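Local coordinates for protein transcriptional activator TenA-1 (Sulfolobus solfataricus P2, PDB 2QZC) that probably acts as a TenA-like thiaminase, cleaving thiamine or related pyrimidine compounds within an all-helical heme oxygenase-like fold, at residues Y113-T116 with R117-Y120; I191-N194 with S195-E199; G49-V52 with E53-R57; V132-T135 with P136-G140; L119-Y122 with A123-W127. All coordinates share one frame; numbering follows the deposited sequence. Where two conformers were deposited one is given.

Interaction 1: residues Y113-T116 with R117-Y120; sequences YAYT and RHLY
One face of the Tyr-113 ring carries Arg-117 CD, a CH-pi contact 3.9 Å from CD to the ring centroid and 16° off the normal. Tyr-113 CE1 in turn lies over the centre of one guanidinium face, the two planes 36° apart. At the guanidinium edge, in its plane, Arg-117 NH1 donates to Thr-116 OG1 at 3.2 Å. The bend at chi2 (55°) folds the arginine back into this position; it was modelled in two conformers, so these contacts hold for one of them. Around the turn, His-118 CD2 meets the edge of the Tyr-115 ring, 4.1 Å from CD1, while Leu-119 CD2 packs against CE1 of that tyrosine. The polar ends reach neighbouring helices: Tyr-115 OH to Glu-199 and His-118 NE2 to Ser-195 of helix 186-208, Tyr-120 OH to Asp-54 of helix 38-63. Thr-116 OG1 also bonds Asn-112 O. Backbone bonds from residue i+4 to i, such as Tyr-120 N to Thr-116 O, keep these two turns regular within the helical bundle of the heme oxygenase-like fold.

Interaction 2: residues I191-N194 with S195-E199; sequences IFIN and SVRFE. With IMD (imidazole), chain C.
Phe-192 and Val-196 meet one turn apart, ring atom CE1 lying 4.0 Å from methyl CG2. On a neighbouring side of the helix Ile-193 and Arg-197 run alongside each other in the same direction, the isoleucine CG2 3.8 Å from the arginine NE. The extended arginine chain reaches past the Asn-194 amide, the two flat groups turned 61° apart, and a water joins them: it donates to Asn-194 OD1 (2.6 Å) and accepts from Arg-197 NE (2.7 Å), sitting at the guanidinium edge in its plane. Backbone bonds such as Arg-197 N to Ile-193 O at 2.9 Å hold these side chains at helical spacing.

Further along, Glu-199 bends at chi2 (-69°), and its OE2 accepts from N1 of a bound imidazole at 2.8 Å, nearly straight (163° at the hydrogen). The same oxygen bonds Tyr-115 OH, and Asp-48 also bonds the imidazole, which probably came from the crystallisation liquor. With Glu-199 cut back to an alanine, the imidazole N1 and the Tyr-115 hydroxyl would probably lose the acceptor they share, and the tyrosine end would be freer to shift. Ser-195 OG, bonded to Ala-133 O and His-118 NE2, ties this helix to helices 127-148 and 110-125. A carboxylate and a tyrosine meeting a small nitrogen ring inside the helical bundle is consistent with the pocket of a TenA-family enzyme.

Interaction 3: residues G49-V52 with E53-R57; sequences GKYV and EDMLR
With CG anti to the backbone N in both Tyr-51 (chi1 172°) and Met-55 (chi1 -174°), the ring and the selenomethionine chain leave the helix on one flank and cross one turn apart. Met-55 SE comes to 3.9 Å from Tyr-51 CE2, an oblique Met-aromatic contact.

The polar flank is carried by Glu-53, whose chain stays extended. Arg-57 makes a side-on salt bridge, NH2 (3.0 Å) and NE (3.2 Å) both on Glu-53 OE2, which lies in the guanidinium plane; NE meets its anti lone pair. OE1 forms a salt bridge with Arg-100. A water lies 2.8 Å from Glu-53 OE1 and also near Gly-49 O. Shortening Glu-53 to an alanine would probably cost Arg-57 and Arg-100 the carboxylate they share, with less to fix the rotation of the Arg-57 guanidinium. Met-55 N bonds Tyr-51 O at 2.8 Å, whereas Asp-54 N to Lys-50 O is weak.

Helix 38-63 sits between partners: Tyr-51 packs on helix 110-125, Met-55 on Trp-134 and Met-138 of helix 127-148, and Arg-57 NH1 bonds Ser-64 O and Gly-66 O of the second subunit.

Interaction 4: residues V132-T135 with P136-G140; sequences VAWT and PCMFG
Met-138 lays its CG over one face of the Trp-134 indole, 3.6 Å from the centroid of the five-membered ring, a CH-pi contact. Bends at chi2 (-59°) and chi3 (-61°) curl the selenomethionine so that SE follows obliquely, 3.6 Å from Trp-134 NE1, in a Met-aromatic contact. That indole N-H is buried with no hydrogen-bond partner in the model; selenium lies beside it instead. Thr-135 crosses Phe-139, its methyl CG2 4.1 Å from the phenylalanine CB, while its OG1 bonds Leu-131 O.

Pro-136 faces a third side of the helix. Having no N-H, it cannot bond Val-132 O, and its CD sits 3.3 Å from that oxygen instead. The helix kinks here, and a water bridges the missing step, donating to Ala-133 O (2.7 Å) and accepting from Cys-137 N (2.9 Å). Beyond it, the bond from Met-138 N to Trp-134 O is weak, but Phe-139 N to Thr-135 O is back to 2.8 Å.

All of this is buried: helix 127-148 turns Pro-136 to Phe-192 of helix 186-208, Trp-134 and Met-138 to Met-55 of helix 38-63, both also to helix 166-179, and Phe-139 to helix 6-14.

Interaction 5: residues L119-Y122 with A123-W127; sequences LYYY and ANLDW
Apolar contact centres on Leu-125, whose CD1 methyl crosses to the phenol end of Tyr-121, 3.6 Å from CZ, and lies 4.4 Å from Tyr-122 CD1. The two tyrosine rings also meet: Tyr-121 presents its CD2 edge over the centre of the Tyr-122 face, because its CG is anti to the backbone N (chi1 174°) while Tyr-122 CG lies beside its own backbone N (chi1 -70°). Each hydroxyl bonds glycerol, probably from the crystallisation liquor.

The backbone bonds change character along the segment. Ala-123 N to Leu-119 O (3.0 Å) and Asn-124 N to Tyr-120 O (2.9 Å) are ordinary helical ones; Asn-124 ND2 adds a weak bond to the same Tyr-120 O. Tyr-122 O then takes two donors, Asp-126 N nearly in line with C=O and Leu-125 N from above the carbonyl plane.

This shared acceptor satisfies two N-H groups where the chain turns, and Asp-126, its OD2 bonded to Lys-129 N, caps the start of helix 127-148: polar chemistry secures the turn under a solvent-facing aromatic and leucine cluster.

How the interactions relate
Interactions 1 and 5 share Leu-119 and Tyr-120 on helix 110-125, which lies between the helices of interactions 2 and 3. Tyr-115 OH bonds Glu-199 OE2 at 2.6 Å and His-118 NE2 bonds Ser-195 OG at 2.9 Å, joining interaction 1 to interaction 2; Tyr-120 OH bonds Asp-54 OD1 at 2.6 Å, joining it to interaction 3. Interaction 4 supplies Ala-133 O to Ser-195 OG (2.6 Å), and Met-55 SE lies 3.5 Å from Trp-134 NE1. Tyr-51, Tyr-115, Cys-137 and Glu-199, from four different helices, gather within about 4 Å of the bound imidazole, which may mark the pocket of a TenA-like enzyme. Interaction 5 lies farther out, its centre about 16 Å from the chain's centre.

Interaction 1: residues Y113-T116 with R117-Y120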
loop_
_atom_site.group_PDB
_atom_site.type_symbol
_atom_site.label_atom_id
_atom_site.label_comp_id
_atom_site.label_asym_id
_atom_site.label_seq_id
_atom_site.Cartn_x
_atom_site.Cartn_y
_atom_site.Cartn_z
ATOM N N TYR A 113 15.031 16.634 3.110
ATOM C CA TYR A 113 15.374 15.637 4.140
ATOM C C TYR A 113 14.423 15.749 5.324
ATOM O O TYR A 113 13.781 14.795 5.794
ATOM C CB TYR A 113 16.841 15.768 4.586
ATOM C CG TYR A 113 17.215 14.596 5.485
ATOM C CD1 TYR A 113 17.527 13.368 4.947
ATOM C CD2 TYR A 113 17.205 14.702 6.842
ATOM C CE1 TYR A 113 17.803 12.270 5.741
ATOM C CE2 TYR A 113 17.479 13.581 7.667
ATOM C CZ TYR A 113 17.799 12.385 7.095
ATOM O OH TYR A 113 18.008 11.272 7.878
ATOM N N ALA A 114 14.279 16.971 5.835
ATOM C CA ALA A 114 13.400 17.213 6.970
ATOM C C ALA A 114 11.941 16.860 6.679
ATOM O O ALA A 114 11.242 16.260 7.519
ATOM C CB ALA A 114 13.493 18.720 7.381
ATOM N N TYR A 115 11.472 17.246 5.508
ATOM C CA TYR A 115 10.080 17.051 5.114
ATOM C C TYR A 115 9.758 15.556 5.022
ATOM O O TYR A 115 8.726 15.067 5.558
ATOM C CB TYR A 115 9.799 17.779 3.821
ATOM C CG TYR A 115 8.346 17.943 3.387
ATOM C CD1 TYR A 115 7.246 17.552 4.158
ATOM C CD2 TYR A 115 8.088 18.645 2.204
ATOM C CE1 TYR A 115 5.933 17.763 3.733
ATOM C CE2 TYR A 115 6.772 18.886 1.794
ATOM C CZ TYR A 115 5.691 18.443 2.563
ATOM O OH TYR A 115 4.403 18.673 2.121
ATOM N N THR A 116 10.650 14.829 4.354
ATOM C CA THR A 116 10.435 13.374 4.285
ATOM C C THR A 116 10.454 12.736 5.677
ATOM O O THR A 116 9.640 11.867 5.966
ATOM C CB THR A 116 11.409 12.696 3.315
ATOM O OG1 THR A 116 12.752 12.876 3.780
ATOM C CG2 THR A 116 11.221 13.187 1.876
ATOM N N ARG A 117 11.399 13.136 6.545
ATOM C CA ARG A 117 11.438 12.570 7.893
ATOM C C ARG A 117 10.205 12.930 8.719
ATOM O O ARG A 117 9.761 12.140 9.583
ATOM C CB ARG A 117 12.774 12.862 8.601
ATOM C CG ARG A 117 13.857 11.859 8.294
ATOM C CD ARG A 117 14.147 11.659 6.829
ATOM N NE ARG A 117 15.210 10.683 6.621
ATOM C CZ ARG A 117 15.508 10.146 5.441
ATOM N NH1 ARG A 117 14.860 10.480 4.339
ATOM N NH2 ARG A 117 16.514 9.300 5.380
ATOM N N HIS A 118 9.637 14.104 8.466
ATOM C CA HIS A 118 8.355 14.559 9.083
ATOM C C HIS A 118 7.220 13.577 8.712
ATOM O O HIS A 118 6.472 13.109 9.569
ATOM C CB HIS A 118 8.091 15.986 8.564
ATOM C CG HIS A 118 6.725 16.562 8.806
ATOM N ND1 HIS A 118 6.287 17.013 10.036
ATOM C CD2 HIS A 118 5.756 16.881 7.913
ATOM C CE1 HIS A 118 5.098 17.576 9.871
ATOM N NE2 HIS A 118 4.763 17.520 8.600
ATOM N N LEU A 119 7.097 13.244 7.419
ATOM C CA LEU A 119 6.048 12.293 6.970
ATOM C C LEU A 119 6.252 10.928 7.612
ATOM O O LEU A 119 5.296 10.319 8.060
ATOM C CB LEU A 119 6.005 12.173 5.444
ATOM C CG LEU A 119 5.648 13.456 4.704
ATOM C CD1 LEU A 119 5.667 13.159 3.193
ATOM C CD2 LEU A 119 4.284 13.999 5.128
ATOM N N TYR A 120 7.507 10.429 7.638
ATOM C CA TYR A 120 7.736 9.144 8.276
ATOM C C TYR A 120 7.367 9.152 9.750
ATOM O O TYR A 120 6.833 8.141 10.271
ATOM C CB TYR A 120 9.201 8.680 8.115
ATOM C CG TYR A 120 9.611 8.135 6.758
ATOM C CD1 TYR A 120 9.124 6.918 6.324
ATOM C CD2 TYR A 120 10.525 8.807 5.916
ATOM C CE1 TYR A 120 9.547 6.375 5.136
ATOM C CE2 TYR A 120 10.951 8.262 4.723
ATOM C CZ TYR A 120 10.408 7.056 4.306
ATOM O OH TYR A 120 10.857 6.516 3.129
#

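Interaction 2: residues I191-N194 with S195-E199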
loop_
_atom_site.group_PDB
_atom_site.type_symbol
_atom_site.label_atom_id
_atom_site.label_comp_id
_atom_site.label_asym_id
_atom_site.label_seq_id
_atom_site.Cartn_x
_atom_site.Cartn_y
_atom_site.Cartn_z
ATOM N N ILE A 191 0.355 20.210 12.763
ATOM C CA ILE A 191 1.048 19.283 11.839
ATOM C C ILE A 191 0.874 19.790 10.396
ATOM O O ILE A 191 1.832 19.835 9.602
ATOM C CB ILE A 191 0.524 17.839 11.994
ATOM C CG1 ILE A 191 0.930 17.286 13.353
ATOM C CG2 ILE A 191 1.077 16.900 10.888
ATOM C CD1 ILE A 191 0.211 15.977 13.754
ATOM N N PHE A 192 -0.369 20.130 10.022
ATOM C CA PHE A 192 -0.710 20.656 8.707
ATOM C C PHE A 192 0.111 21.921 8.436
ATOM O O PHE A 192 0.683 22.100 7.339
ATOM C CB PHE A 192 -2.216 20.952 8.661
ATOM C CG PHE A 192 -2.780 21.299 7.316
ATOM C CD1 PHE A 192 -2.831 22.629 6.897
ATOM C CD2 PHE A 192 -3.355 20.322 6.489
ATOM C CE1 PHE A 192 -3.395 22.969 5.672
ATOM C CE2 PHE A 192 -3.940 20.659 5.283
ATOM C CZ PHE A 192 -3.947 21.998 4.875
ATOM N N ILE A 193 0.174 22.823 9.416
ATOM C CA ILE A 193 0.968 24.077 9.274
ATOM C C ILE A 193 2.450 23.746 8.976
ATOM O O ILE A 193 3.034 24.332 8.075
ATOM C CB ILE A 193 0.875 24.968 10.548
ATOM C CG1 ILE A 193 -0.548 25.558 10.678
ATOM C CG2 ILE A 193 1.952 26.074 10.528
ATOM C CD1 ILE A 193 -0.852 26.201 12.035
ATOM N N ASN A 194 3.010 22.774 9.702
ATOM C CA ASN A 194 4.409 22.369 9.454
ATOM C C ASN A 194 4.596 21.876 8.024
ATOM O O ASN A 194 5.579 22.259 7.357
ATOM C CB ASN A 194 4.963 21.362 10.466
ATOM C CG ASN A 194 5.458 22.014 11.737
ATOM O OD1 ASN A 194 5.560 23.262 11.807
ATOM N ND2 ASN A 194 5.785 21.197 12.751
ATOM N N SER A 195 3.665 21.052 7.522
ATOM C CA SER A 195 3.752 20.617 6.127
ATOM C C SER A 195 3.717 21.773 5.134
ATOM O O SER A 195 4.487 21.793 4.153
ATOM C CB SER A 195 2.699 19.578 5.809
ATOM O OG SER A 195 2.980 18.354 6.471
ATOM N N VAL A 196 2.847 22.762 5.399
ATOM C CA VAL A 196 2.798 23.945 4.533
ATOM C C VAL A 196 4.131 24.722 4.607
ATOM O O VAL A 196 4.661 25.161 3.579
ATOM C CB VAL A 196 1.582 24.858 4.861
ATOM C CG1 VAL A 196 1.639 26.154 4.017
ATOM C CG2 VAL A 196 0.275 24.096 4.633
ATOM N N ARG A 197 4.706 24.860 5.799
ATOM C CA ARG A 197 6.023 25.508 5.915
ATOM C C ARG A 197 7.070 24.740 5.102
ATOM O O ARG A 197 7.914 25.345 4.438
ATOM C CB ARG A 197 6.497 25.620 7.341
ATOM C CG ARG A 197 5.654 26.574 8.210
ATOM C CD ARG A 197 6.289 26.715 9.600
ATOM N NE ARG A 197 5.432 27.527 10.488
ATOM C CZ ARG A 197 5.379 28.845 10.503
ATOM N NH1 ARG A 197 6.068 29.593 9.669
ATOM N NH2 ARG A 197 4.561 29.416 11.393
ATOM N N PHE A 198 7.016 23.406 5.126
ATOM C CA PHE A 198 7.982 22.632 4.364
ATOM C C PHE A 198 7.776 22.806 2.854
ATOM O O PHE A 198 8.753 22.782 2.094
ATOM C CB PHE A 198 7.939 21.143 4.736
ATOM C CG PHE A 198 8.495 20.822 6.082
ATOM C CD1 PHE A 198 9.821 21.117 6.345
ATOM C CD2 PHE A 198 7.806 20.047 7.002
ATOM C CE1 PHE A 198 10.404 20.787 7.582
ATOM C CE2 PHE A 198 8.332 19.743 8.214
ATOM C CZ PHE A 198 9.638 20.088 8.527
ATOM N N GLU A 199 6.536 22.918 2.397
ATOM C CA GLU A 199 6.266 23.156 0.967
ATOM C C GLU A 199 6.862 24.475 0.512
ATOM O O GLU A 199 7.531 24.569 -0.532
ATOM C CB GLU A 199 4.764 23.138 0.702
ATOM C CG GLU A 199 4.142 21.767 0.759
ATOM C CD GLU A 199 4.564 20.866 -0.378
ATOM O OE1 GLU A 199 5.113 21.348 -1.401
ATOM O OE2 GLU A 199 4.343 19.631 -0.266
HETATM N N1 IMD C . 5.920 18.415 -2.224
HETATM C C2 IMD C . 5.695 17.731 -3.324
HETATM N N3 IMD C . 6.870 17.444 -3.855
HETATM C C4 IMD C . 7.834 17.915 -3.061
HETATM C C5 IMD C . 7.234 18.538 -1.998
HETATM O O HOH W 1 4.775 25.662 12.305
#

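Interaction 3: residues G49-V52 with E53-R57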
loop_
_atom_site.group_PDB
_atom_site.type_symbol
_atom_site.label_atom_id
_atom_site.label_comp_id
_atom_site.label_asym_id
_atom_site.label_seq_id
_atom_site.Cartn_x
_atom_site.Cartn_y
_atom_site.Cartn_z
ATOM N N GLY A 49 11.642 13.698 -7.120
ATOM C CA GLY A 49 11.797 12.244 -7.363
ATOM C C GLY A 49 12.181 11.490 -6.097
ATOM O O GLY A 49 11.729 10.353 -5.854
ATOM N N LYS A 50 13.012 12.118 -5.273
ATOM C CA LYS A 50 13.413 11.537 -3.980
ATOM C C LYS A 50 12.243 11.612 -3.009
ATOM O O LYS A 50 11.918 10.637 -2.321
ATOM C CB LYS A 50 14.616 12.266 -3.405
ATOM C CG LYS A 50 15.867 12.235 -4.308
ATOM C CD LYS A 50 17.104 12.736 -3.599
ATOM C CE LYS A 50 17.703 11.752 -2.621
ATOM N NZ LYS A 50 18.253 10.540 -3.313
ATOM N N TYR A 51 11.627 12.784 -2.913
ATOM C CA TYR A 51 10.512 12.994 -2.027
ATOM C C TYR A 51 9.360 12.008 -2.241
ATOM O O TYR A 51 8.808 11.420 -1.287
ATOM C CB TYR A 51 9.972 14.453 -2.180
ATOM C CG TYR A 51 8.708 14.732 -1.452
ATOM C CD1 TYR A 51 8.728 15.179 -0.134
ATOM C CD2 TYR A 51 7.441 14.546 -2.064
ATOM C CE1 TYR A 51 7.532 15.423 0.563
ATOM C CE2 TYR A 51 6.284 14.801 -1.384
ATOM C CZ TYR A 51 6.322 15.251 -0.052
ATOM O OH TYR A 51 5.178 15.549 0.705
ATOM N N VAL A 52 8.948 11.854 -3.498
ATOM C CA VAL A 52 7.766 11.018 -3.823
ATOM C C VAL A 52 7.950 9.582 -3.394
ATOM O O VAL A 52 6.999 8.948 -2.901
ATOM C CB VAL A 52 7.385 11.095 -5.306
ATOM C CG1 VAL A 52 6.365 10.004 -5.706
ATOM C CG2 VAL A 52 6.821 12.472 -5.583
ATOM N N GLU A 53 9.159 9.041 -3.532
ATOM C CA GLU A 53 9.374 7.661 -3.093
ATOM C C GLU A 53 9.215 7.561 -1.561
ATOM O O GLU A 53 8.601 6.629 -1.026
ATOM C CB GLU A 53 10.741 7.132 -3.538
ATOM C CG GLU A 53 10.899 5.651 -3.149
ATOM C CD GLU A 53 12.226 5.037 -3.519
ATOM O OE1 GLU A 53 12.863 5.535 -4.449
ATOM O OE2 GLU A 53 12.628 4.040 -2.884
ATOM N N ASP A 54 9.809 8.498 -0.817
ATOM C CA ASP A 54 9.625 8.488 0.644
ATOM C C ASP A 54 8.173 8.720 1.048
ATOM O O ASP A 54 7.676 8.116 1.996
ATOM C CB ASP A 54 10.517 9.573 1.284
ATOM C CG ASP A 54 11.984 9.218 1.288
ATOM O OD1 ASP A 54 12.330 8.068 1.654
ATOM O OD2 ASP A 54 12.791 10.119 0.991
HETATM N N MSE A 55 7.489 9.610 0.351
HETATM C CA MSE A 55 6.043 9.880 0.590
HETATM C C MSE A 55 5.216 8.597 0.414
HETATM O O MSE A 55 4.337 8.304 1.222
HETATM C CB MSE A 55 5.566 10.952 -0.392
HETATM C CG MSE A 55 4.192 11.423 -0.198
HETATM SE SE MSE A 55 3.455 12.216 -1.860
HETATM C CE MSE A 55 3.095 10.583 -2.821
ATOM N N LEU A 56 5.520 7.835 -0.624
ATOM C CA LEU A 56 4.808 6.573 -0.870
ATOM C C LEU A 56 5.117 5.573 0.228
ATOM O O LEU A 56 4.204 4.858 0.725
ATOM C CB LEU A 56 5.174 5.990 -2.225
ATOM C CG LEU A 56 4.652 6.737 -3.437
ATOM C CD1 LEU A 56 5.292 6.218 -4.703
ATOM C CD2 LEU A 56 3.156 6.622 -3.541
ATOM N N ARG A 57 6.402 5.479 0.642
ATOM C CA ARG A 57 6.727 4.567 1.742
ATOM C C ARG A 57 5.995 4.934 3.026
ATOM O O ARG A 57 5.457 4.070 3.760
ATOM C CB ARG A 57 8.230 4.477 1.935
ATOM C CG ARG A 57 8.934 3.815 0.746
ATOM C CD ARG A 57 10.436 3.803 1.007
ATOM N NE ARG A 57 11.215 3.255 -0.111
ATOM C CZ ARG A 57 11.393 1.952 -0.353
ATOM N NH1 ARG A 57 10.864 1.053 0.423
ATOM N NH2 ARG A 57 12.134 1.543 -1.376
HETATM O O HOH W 2 13.604 8.130 -5.300
#

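Interaction 4: residues V132-T135 with P136-G140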
loop_
_atom_site.group_PDB
_atom_site.type_symbol
_atom_site.label_atom_id
_atom_site.label_comp_id
_atom_site.label_asym_id
_atom_site.label_seq_id
_atom_site.Cartn_x
_atom_site.Cartn_y
_atom_site.Cartn_z
ATOM N N VAL A 132 -3.274 14.146 7.823
ATOM C CA VAL A 132 -3.237 15.590 7.929
ATOM C C VAL A 132 -1.880 16.117 7.411
ATOM O O VAL A 132 -1.848 17.117 6.661
ATOM C CB VAL A 132 -3.579 16.083 9.344
ATOM C CG1 VAL A 132 -3.340 17.553 9.533
ATOM C CG2 VAL A 132 -5.054 15.716 9.663
ATOM N N ALA A 133 -0.767 15.452 7.776
ATOM C CA ALA A 133 0.549 15.886 7.305
ATOM C C ALA A 133 0.727 15.805 5.805
ATOM O O ALA A 133 1.503 16.553 5.233
ATOM C CB ALA A 133 1.631 15.064 8.001
ATOM N N TRP A 134 0.043 14.860 5.174
ATOM C CA TRP A 134 0.127 14.570 3.750
ATOM C C TRP A 134 -0.786 15.443 2.889
ATOM O O TRP A 134 -0.537 15.623 1.703
ATOM C CB TRP A 134 -0.271 13.085 3.585
ATOM C CG TRP A 134 -0.113 12.478 2.247
ATOM C CD1 TRP A 134 0.911 12.666 1.375
ATOM C CD2 TRP A 134 -1.003 11.535 1.626
ATOM N NE1 TRP A 134 0.733 11.868 0.264
ATOM C CE2 TRP A 134 -0.428 11.166 0.380
ATOM C CE3 TRP A 134 -2.208 10.950 2.020
ATOM C CZ2 TRP A 134 -1.074 10.266 -0.525
ATOM C CZ3 TRP A 134 -2.835 10.035 1.147
ATOM C CH2 TRP A 134 -2.253 9.708 -0.086
ATOM N N THR A 135 -1.830 16.024 3.480
ATOM C CA THR A 135 -2.845 16.762 2.711
ATOM C C THR A 135 -2.302 17.996 1.997
ATOM O O THR A 135 -2.647 18.190 0.849
ATOM C CB THR A 135 -4.063 17.053 3.583
ATOM O OG1 THR A 135 -4.649 15.796 3.941
ATOM C CG2 THR A 135 -5.107 17.856 2.794
ATOM N N PRO A 136 -1.407 18.807 2.631
ATOM C CA PRO A 136 -0.907 19.978 1.876
ATOM C C PRO A 136 -0.240 19.660 0.542
ATOM O O PRO A 136 -0.529 20.310 -0.473
ATOM C CB PRO A 136 0.056 20.621 2.877
ATOM C CG PRO A 136 -0.578 20.284 4.217
ATOM C CD PRO A 136 -0.989 18.867 4.049
ATOM N N CYS A 137 0.610 18.639 0.506
ATOM C CA CYS A 137 1.256 18.221 -0.711
ATOM C C CYS A 137 0.238 17.798 -1.778
ATOM O O CYS A 137 0.271 18.258 -2.915
ATOM C CB CYS A 137 2.163 17.055 -0.375
ATOM S SG CYS A 137 2.808 16.282 -1.759
HETATM N N MSE A 138 -0.707 16.964 -1.370
HETATM C CA MSE A 138 -1.648 16.398 -2.342
HETATM C C MSE A 138 -2.665 17.398 -2.821
HETATM O O MSE A 138 -2.811 17.633 -4.033
HETATM C CB MSE A 138 -2.325 15.171 -1.733
HETATM C CG MSE A 138 -1.360 14.045 -1.369
HETATM SE SE MSE A 138 -0.281 13.305 -2.851
HETATM C CE MSE A 138 -1.694 12.674 -3.944
ATOM N N PHE A 139 -3.312 18.048 -1.892
ATOM C CA PHE A 139 -4.363 19.019 -2.222
ATOM C C PHE A 139 -3.772 20.261 -2.860
ATOM O O PHE A 139 -4.302 20.758 -3.866
ATOM C CB PHE A 139 -5.206 19.394 -0.974
ATOM C CG PHE A 139 -6.409 20.264 -1.290
ATOM C CD1 PHE A 139 -7.565 19.663 -1.722
ATOM C CD2 PHE A 139 -6.354 21.640 -1.152
ATOM C CE1 PHE A 139 -8.666 20.426 -2.018
ATOM C CE2 PHE A 139 -7.463 22.422 -1.480
ATOM C CZ PHE A 139 -8.601 21.802 -1.912
ATOM N N GLY A 140 -2.659 20.755 -2.325
ATOM C CA GLY A 140 -2.036 21.941 -2.848
ATOM C C GLY A 140 -1.578 21.744 -4.266
ATOM O O GLY A 140 -1.718 22.651 -5.083
HETATM O O HOH W 3 2.019 17.538 2.728
#

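Interaction 5: residues L119-Y122 with A123-W127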
loop_
_atom_site.group_PDB
_atom_site.type_symbol
_atom_site.label_atom_id
_atom_site.label_comp_id
_atom_site.label_asym_id
_atom_site.label_seq_id
_atom_site.Cartn_x
_atom_site.Cartn_y
_atom_site.Cartn_z
ATOM N N LEU A 119 7.097 13.244 7.419
ATOM C CA LEU A 119 6.048 12.293 6.970
ATOM C C LEU A 119 6.252 10.928 7.612
ATOM O O LEU A 119 5.296 10.319 8.060
ATOM C CB LEU A 119 6.005 12.173 5.444
ATOM C CG LEU A 119 5.648 13.456 4.704
ATOM C CD1 LEU A 119 5.667 13.159 3.193
ATOM C CD2 LEU A 119 4.284 13.999 5.128
ATOM N N TYR A 120 7.507 10.429 7.638
ATOM C CA TYR A 120 7.736 9.144 8.276
ATOM C C TYR A 120 7.367 9.152 9.750
ATOM O O TYR A 120 6.833 8.141 10.271
ATOM C CB TYR A 120 9.201 8.680 8.115
ATOM C CG TYR A 120 9.611 8.135 6.758
ATOM C CD1 TYR A 120 9.124 6.918 6.324
ATOM C CD2 TYR A 120 10.525 8.807 5.916
ATOM C CE1 TYR A 120 9.547 6.375 5.136
ATOM C CE2 TYR A 120 10.951 8.262 4.723
ATOM C CZ TYR A 120 10.408 7.056 4.306
ATOM O OH TYR A 120 10.857 6.516 3.129
ATOM N N TYR A 121 7.700 10.228 10.461
ATOM C CA TYR A 121 7.448 10.322 11.887
ATOM C C TYR A 121 5.971 10.090 12.173
ATOM O O TYR A 121 5.618 9.236 13.022
ATOM C CB TYR A 121 7.940 11.679 12.440
ATOM C CG TYR A 121 7.552 11.874 13.892
ATOM C CD1 TYR A 121 8.240 11.225 14.879
ATOM C CD2 TYR A 121 6.519 12.695 14.267
ATOM C CE1 TYR A 121 7.886 11.350 16.230
ATOM C CE2 TYR A 121 6.151 12.828 15.614
ATOM C CZ TYR A 121 6.853 12.167 16.586
ATOM O OH TYR A 121 6.492 12.302 17.917
ATOM N N TYR A 122 5.114 10.811 11.486
ATOM C CA TYR A 122 3.670 10.677 11.727
ATOM C C TYR A 122 3.102 9.366 11.200
ATOM O O TYR A 122 2.255 8.760 11.849
ATOM C CB TYR A 122 2.902 11.924 11.219
ATOM C CG TYR A 122 3.224 13.093 12.106
ATOM C CD1 TYR A 122 2.826 13.089 13.437
ATOM C CD2 TYR A 122 3.989 14.160 11.642
ATOM C CE1 TYR A 122 3.200 14.153 14.298
ATOM C CE2 TYR A 122 4.357 15.201 12.490
ATOM C CZ TYR A 122 3.953 15.179 13.793
ATOM O OH TYR A 122 4.339 16.190 14.669
ATOM N N ALA A 123 3.651 8.874 10.095
ATOM C CA ALA A 123 3.209 7.544 9.573
ATOM C C ALA A 123 3.480 6.449 10.564
ATOM O O ALA A 123 2.654 5.523 10.724
ATOM C CB ALA A 123 3.891 7.224 8.297
ATOM N N ASN A 124 4.610 6.522 11.260
ATOM C CA ASN A 124 4.938 5.521 12.286
ATOM C C ASN A 124 4.105 5.605 13.558
ATOM O O ASN A 124 4.096 4.628 14.366
ATOM C CB ASN A 124 6.426 5.558 12.590
ATOM C CG ASN A 124 7.247 4.864 11.501
ATOM O OD1 ASN A 124 7.095 3.689 11.315
ATOM N ND2 ASN A 124 8.208 5.556 10.948
ATOM N N LEU A 125 3.377 6.701 13.723
ATOM C CA LEU A 125 2.502 6.899 14.879
ATOM C C LEU A 125 1.023 6.649 14.656
ATOM O O LEU A 125 0.400 5.969 15.458
ATOM C CB LEU A 125 2.655 8.321 15.429
ATOM C CG LEU A 125 4.018 8.704 16.010
ATOM C CD1 LEU A 125 3.862 10.129 16.515
ATOM C CD2 LEU A 125 4.466 7.746 17.096
ATOM N N ASP A 126 0.447 7.219 13.619
ATOM C CA ASP A 126 -1.014 7.265 13.499
ATOM C C ASP A 126 -1.492 7.618 12.106
ATOM O O ASP A 126 -0.932 8.531 11.495
ATOM C CB ASP A 126 -1.406 8.419 14.449
ATOM C CG ASP A 126 -2.846 8.606 14.618
ATOM O OD1 ASP A 126 -3.485 7.792 15.305
ATOM O OD2 ASP A 126 -3.345 9.611 14.132
ATOM N N TRP A 127 -2.534 6.947 11.591
ATOM C CA TRP A 127 -3.078 7.280 10.293
ATOM C C TRP A 127 -3.577 8.725 10.216
ATOM O O TRP A 127 -3.250 9.441 9.256
ATOM C CB TRP A 127 -4.179 6.298 9.875
ATOM C CG TRP A 127 -5.037 6.742 8.738
ATOM C CD1 TRP A 127 -6.335 7.200 8.811
ATOM C CD2 TRP A 127 -4.663 6.827 7.362
ATOM N NE1 TRP A 127 -6.786 7.508 7.553
ATOM C CE2 TRP A 127 -5.779 7.296 6.646
ATOM C CE3 TRP A 127 -3.486 6.530 6.651
ATOM C CZ2 TRP A 127 -5.745 7.518 5.253
ATOM C CZ3 TRP A 127 -3.450 6.739 5.259
ATOM C CH2 TRP A 127 -4.573 7.205 4.575
#